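Local structure of hydrogenase expression/formation protein HypE (Desulfovibrio vulgaris subsp. vulgaris, 2Z1U) at residues His177-Leu182 with Leu261-Leu266; Glu206-Glu211 with Glu284-Val289. The protein binds ATP and magnesium and probably acts in [NiFe]-hydrogenase maturation, in the ATP-dependent dehydration that yields the cyanide ligand of the active site. All coordinates share one frame; numbering follows the deposited sequence.

From the N terminus the chain reaches 177-182 on helix 176-184, then 206-211 on helix 202-212, the next helix. Contact 1 is closed when 261-266, in the loop after helix 252-260, comes back to the first of these, with 78 residues in between. Contact 2 closes over 72 residues when 284-289, on helix 280-291, reaches the second. The segments alternate, so the two closures cross and do not nest. The part they share, from 212 to 260, includes Asp220, Thr222 and Arg223 of the ATP and magnesium site. Both contacts belong to the AIR synthase-related C-terminal region but are separate, their centres 29 Å apart and their nearest atoms about 16 Å apart.

Contact 1 (His177-Leu182 with Leu261-Leu266); sequences HGLTIL and LGLDPL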
loop_
_atom_site.group_PDB
_atom_site.type_symbol
_atom_site.label_atom_id
_atom_site.label_comp_id
_atom_site.label_asym_id
_atom_site.label_seq_id
_atom_site.Cartn_x
_atom_site.Cartn_y
_atom_site.Cartn_z
ATOM N N HIS A 177 15.880 -17.130 -6.257
ATOM C CA HIS A 177 14.597 -16.981 -5.588
ATOM C C HIS A 177 13.491 -17.823 -6.240
ATOM O O HIS A 177 12.809 -18.598 -5.557
ATOM C CB HIS A 177 14.136 -15.528 -5.561
ATOM C CG HIS A 177 12.813 -15.347 -4.886
ATOM N ND1 HIS A 177 12.683 -15.282 -3.517
ATOM C CD2 HIS A 177 11.561 -15.245 -5.386
ATOM C CE1 HIS A 177 11.409 -15.130 -3.199
ATOM N NE2 HIS A 177 10.705 -15.111 -4.317
ATOM N N GLY A 178 13.300 -17.634 -7.544
ATOM C CA GLY A 178 12.267 -18.356 -8.289
ATOM C C GLY A 178 12.382 -19.864 -8.141
ATOM O O GLY A 178 11.382 -20.541 -7.909
ATOM N N LEU A 179 13.596 -20.393 -8.277
ATOM C CA LEU A 179 13.829 -21.823 -8.122
ATOM C C LEU A 179 13.461 -22.302 -6.724
ATOM O O LEU A 179 12.794 -23.318 -6.578
ATOM C CB LEU A 179 15.288 -22.188 -8.424
ATOM C CG LEU A 179 15.637 -23.541 -9.045
ATOM C CD1 LEU A 179 17.017 -24.004 -8.600
ATOM C CD2 LEU A 179 14.603 -24.641 -8.809
ATOM N N THR A 180 13.881 -21.575 -5.693
ATOM C CA THR A 180 13.627 -22.054 -4.329
ATOM C C THR A 180 12.169 -22.104 -3.938
ATOM O O THR A 180 11.766 -23.065 -3.292
ATOM C CB THR A 180 14.584 -21.489 -3.216
ATOM O OG1 THR A 180 13.836 -21.031 -2.077
ATOM C CG2 THR A 180 15.456 -20.410 -3.739
ATOM N N ILE A 181 11.365 -21.116 -4.344
ATOM C CA ILE A 181 9.943 -21.179 -3.999
ATOM C C ILE A 181 9.232 -22.298 -4.796
ATOM O O ILE A 181 8.427 -23.036 -4.230
ATOM C CB ILE A 181 9.185 -19.794 -4.040
ATOM C CG1 ILE A 181 8.587 -19.520 -5.404
ATOM C CG2 ILE A 181 9.992 -18.617 -3.480
ATOM C CD1 ILE A 181 7.119 -19.760 -5.373
ATOM N N LEU A 182 9.570 -22.444 -6.084
ATOM C CA LEU A 182 8.985 -23.465 -6.956
ATOM C C LEU A 182 9.360 -24.887 -6.543
ATOM O O LEU A 182 8.543 -25.802 -6.662
ATOM C CB LEU A 182 9.373 -23.222 -8.421
ATOM C CG LEU A 182 8.402 -22.530 -9.403
ATOM C CD1 LEU A 182 7.189 -21.864 -8.761
ATOM C CD2 LEU A 182 9.137 -21.550 -10.335
ATOM N N LEU A 261 13.404 -29.010 -13.712
ATOM C CA LEU A 261 12.019 -28.541 -13.596
ATOM C C LEU A 261 11.483 -27.848 -14.856
ATOM O O LEU A 261 10.361 -27.332 -14.852
ATOM C CB LEU A 261 11.864 -27.606 -12.383
ATOM C CG LEU A 261 12.028 -28.203 -10.983
ATOM C CD1 LEU A 261 11.854 -27.124 -9.928
ATOM C CD2 LEU A 261 11.046 -29.344 -10.741
ATOM N N GLY A 262 12.295 -27.821 -15.911
ATOM C CA GLY A 262 11.935 -27.182 -17.182
ATOM C C GLY A 262 11.821 -25.667 -17.111
ATOM O O GLY A 262 11.062 -25.056 -17.870
ATOM N N LEU A 263 12.578 -25.065 -16.193
ATOM C CA LEU A 263 12.563 -23.624 -15.972
ATOM C C LEU A 263 13.772 -22.926 -16.612
ATOM O O LEU A 263 14.839 -23.512 -16.765
ATOM C CB LEU A 263 12.525 -23.318 -14.459
ATOM C CG LEU A 263 11.420 -23.914 -13.569
ATOM C CD1 LEU A 263 11.734 -23.684 -12.084
ATOM C CD2 LEU A 263 10.043 -23.360 -13.918
ATOM N N ASP A 264 13.597 -21.655 -16.961
ATOM C CA ASP A 264 14.668 -20.849 -17.544
ATOM C C ASP A 264 15.108 -19.815 -16.503
ATOM O O ASP A 264 14.320 -18.940 -16.136
ATOM C CB ASP A 264 14.154 -20.180 -18.830
ATOM C CG ASP A 264 15.246 -19.472 -19.619
ATOM O OD1 ASP A 264 15.083 -19.379 -20.853
ATOM O OD2 ASP A 264 16.258 -19.022 -19.034
ATOM N N PRO A 265 16.361 -19.922 -16.012
ATOM C CA PRO A 265 16.845 -19.020 -14.953
ATOM C C PRO A 265 16.819 -17.540 -15.354
ATOM O O PRO A 265 16.802 -16.668 -14.493
ATOM C CB PRO A 265 18.288 -19.486 -14.717
ATOM C CG PRO A 265 18.665 -20.270 -15.960
ATOM C CD PRO A 265 17.388 -20.905 -16.419
ATOM N N LEU A 266 16.817 -17.258 -16.657
ATOM C CA LEU A 266 16.767 -15.866 -17.130
ATOM C C LEU A 266 15.392 -15.201 -17.023
ATOM O O LEU A 266 15.270 -13.995 -17.240
ATOM C CB LEU A 266 17.272 -15.770 -18.570
ATOM C CG LEU A 266 18.611 -16.428 -18.922
ATOM C CD1 LEU A 266 18.808 -16.363 -20.439
ATOM C CD2 LEU A 266 19.771 -15.781 -18.167
#
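An Asx turn, in which Leu266 N donates to Asp264 OD2 at 3.0 Å, follows directly on Leu261 and Leu263, which pack on Leu179 and Leu182. The bond is moderately straight (N-H...O 155°) and meets the anti side of the carboxylate, 32° out of its plane. The other oxygen, OD1, forms a salt bridge with Arg329. Upstream, Gly262 leaves the helical path after helix 252-260 with a positive phi, and the leucines before and after it both face helix 176-184. Leu263 has CG opposite its carbonyl carbon (chi1 -55°), and its forked end receives a single methyl: Leu182 CD2 lies 3.8 Å from Leu263 CD1 and 4.1 Å from Leu263 CD2. Beside it, Leu179 CD2 reaches Leu261 CD1 at 3.9 Å and comes more loosely to Leu263 CD1. The contact joins helix 176-184 to the loop between helix 252-260 and strand 275-278 in the AIR synthase-related C-terminal region; further along that loop, a backbone bond between Gly178 and Ala269 adds a directional tie. Between 177-182 and 261-266 themselves, only leucine methyls meet, burying 162 Å² without a hydrogen bond, so this part of the attachment is apolar and nondirectional, with the polar bonds to its side.

Contact 2 (Glu206-Glu211 with Glu284-Val289); sequences EKLVLE and EAALAV
Leu208 and Val289 meet at an oblique angle between two roughly antiparallel helices; the axes of the two short segments approach to 9.8 Å, with 151° between their directions. One leucine methyl does most of the touching: Leu208 CD2 lies 3.7 Å from Val289 CG1 and 3.8 Å from Ala286 CB, and it also rests against the carbonyl oxygen of Ala286, an apolar contact. It therefore fits where the small alanine and the branched valine, three residues apart on helix 280-291, present neighbouring methyls. The backbones come near at this point, with Leu208 CA and Ala286 CA 6.2 Å apart. With CG1 of Val289 anti to the backbone N (chi1 166°), that methyl faces Leu208 and also borders Lys207, while CG2 meets Lys207 CD at 4.0 Å. Lys207 is extended along its whole length, and its aliphatic part slants past the valine as a cover on the partly exposed side of the contact. Lys207 and Val289 also touch a crystal neighbour, so the lattice may influence the outer part of this cover. No hydrogen bond crosses between the segments; the contact is almost wholly of aliphatic groups and buries 188 Å². Val204 and Val212 of helix 202-212 extend the packing onto Val289, and Val212 also meets Ala286. This helix pair lies against the mixed sheet of the C-terminal region: Leu169 of strand 167-170 touches Ala286 and Leu287, and Arg301 of strand 300-306 salt-bridges Glu284. Glu206 pairs with Arg88, tying helix 202-212 to strand 87-99 of the N-terminal sheet.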
loop_
_atom_site.group_PDB
_atom_site.type_symbol
_atom_site.label_atom_id
_atom_site.label_comp_id
_atom_site.label_asym_id
_atom_site.label_seq_id
_atom_site.Cartn_x
_atom_site.Cartn_y
_atom_site.Cartn_z
ATOM N N GLU A 206 23.033 3.616 -2.942
ATOM C CA GLU A 206 23.525 4.896 -2.451
ATOM C C GLU A 206 24.993 5.129 -2.874
ATOM O O GLU A 206 25.328 6.194 -3.416
ATOM C CB GLU A 206 23.316 5.033 -0.925
ATOM C CG GLU A 206 23.905 6.338 -0.342
ATOM C CD GLU A 206 23.272 6.768 0.967
ATOM O OE1 GLU A 206 22.074 6.495 1.175
ATOM O OE2 GLU A 206 23.966 7.416 1.783
ATOM N N LYS A 207 25.854 4.127 -2.669
ATOM C CA LYS A 207 27.267 4.263 -3.034
ATOM C C LYS A 207 27.453 4.382 -4.545
ATOM O O LYS A 207 28.303 5.143 -4.998
ATOM C CB LYS A 207 28.132 3.127 -2.483
ATOM C CG LYS A 207 29.620 3.439 -2.587
ATOM C CD LYS A 207 30.502 2.341 -2.029
ATOM C CE LYS A 207 31.930 2.858 -1.868
ATOM N NZ LYS A 207 32.815 1.821 -1.289
ATOM N N LEU A 208 26.651 3.649 -5.322
ATOM C CA LEU A 208 26.697 3.755 -6.778
ATOM C C LEU A 208 26.400 5.177 -7.230
ATOM O O LEU A 208 27.143 5.759 -8.015
ATOM C CB LEU A 208 25.680 2.814 -7.424
ATOM C CG LEU A 208 26.018 1.328 -7.547
ATOM C CD1 LEU A 208 24.824 0.592 -8.162
ATOM C CD2 LEU A 208 27.301 1.087 -8.371
ATOM N N VAL A 209 25.303 5.720 -6.722
ATOM C CA VAL A 209 24.765 6.980 -7.193
ATOM C C VAL A 209 25.625 8.183 -6.750
ATOM O O VAL A 209 25.935 9.080 -7.558
ATOM C CB VAL A 209 23.251 7.045 -6.819
ATOM C CG1 VAL A 209 22.809 8.384 -6.299
ATOM C CG2 VAL A 209 22.387 6.517 -7.996
ATOM N N LEU A 210 26.082 8.147 -5.500
ATOM C CA LEU A 210 26.877 9.236 -4.922
ATOM C C LEU A 210 28.383 9.177 -5.155
ATOM O O LEU A 210 29.032 10.224 -5.198
ATOM C CB LEU A 210 26.599 9.359 -3.421
ATOM C CG LEU A 210 25.147 9.614 -3.033
ATOM C CD1 LEU A 210 25.016 9.546 -1.529
ATOM C CD2 LEU A 210 24.676 10.957 -3.565
ATOM N N GLU A 211 28.947 7.977 -5.277
ATOM C CA GLU A 211 30.397 7.841 -5.416
ATOM C C GLU A 211 30.865 7.481 -6.822
ATOM O O GLU A 211 31.899 7.955 -7.265
ATOM C CB GLU A 211 30.977 6.908 -4.347
ATOM C CG GLU A 211 30.716 7.448 -2.931
ATOM C CD GLU A 211 31.453 6.705 -1.836
ATOM O OE1 GLU A 211 30.783 6.277 -0.874
ATOM O OE2 GLU A 211 32.687 6.552 -1.934
ATOM N N GLU A 284 33.604 -0.060 -14.661
ATOM C CA GLU A 284 34.568 -0.738 -13.811
ATOM C C GLU A 284 34.399 -0.337 -12.331
ATOM O O GLU A 284 34.311 -1.202 -11.453
ATOM C CB GLU A 284 35.978 -0.449 -14.337
ATOM C CG GLU A 284 36.885 -1.661 -14.459
ATOM C CD GLU A 284 36.243 -2.843 -15.154
ATOM O OE1 GLU A 284 35.892 -2.741 -16.354
ATOM O OE2 GLU A 284 36.107 -3.897 -14.502
ATOM N N ALA A 285 34.308 0.968 -12.067
ATOM C CA ALA A 285 34.049 1.475 -10.711
ATOM C C ALA A 285 32.708 0.960 -10.148
ATOM O O ALA A 285 32.651 0.511 -9.005
ATOM C CB ALA A 285 34.119 3.001 -10.677
ATOM N N ALA A 286 31.645 0.976 -10.959
ATOM C CA ALA A 286 30.340 0.465 -10.528
ATOM C C ALA A 286 30.405 -1.020 -10.176
ATOM O O ALA A 286 29.861 -1.453 -9.158
ATOM C CB ALA A 286 29.258 0.716 -11.602
ATOM N N LEU A 287 31.075 -1.787 -11.027
ATOM C CA LEU A 287 31.286 -3.212 -10.809
ATOM C C LEU A 287 32.054 -3.478 -9.513
ATOM O O LEU A 287 31.761 -4.447 -8.814
ATOM C CB LEU A 287 32.082 -3.821 -11.978
ATOM C CG LEU A 287 31.476 -4.996 -12.737
ATOM C CD1 LEU A 287 32.591 -5.775 -13.447
ATOM C CD2 LEU A 287 30.592 -5.919 -11.876
ATOM N N ALA A 288 33.059 -2.648 -9.218
ATOM C CA ALA A 288 33.795 -2.763 -7.960
ATOM C C ALA A 288 32.843 -2.595 -6.772
ATOM O O ALA A 288 32.949 -3.299 -5.774
ATOM C CB ALA A 288 34.938 -1.734 -7.879
ATOM N N VAL A 289 31.913 -1.656 -6.887
ATOM C CA VAL A 289 30.929 -1.414 -5.835
ATOM C C VAL A 289 29.944 -2.588 -5.704
ATOM O O VAL A 289 29.667 -3.061 -4.599
ATOM C CB VAL A 289 30.213 -0.045 -6.047
ATOM C CG1 VAL A 289 28.967 0.075 -5.175
ATOM C CG2 VAL A 289 31.204 1.108 -5.757
#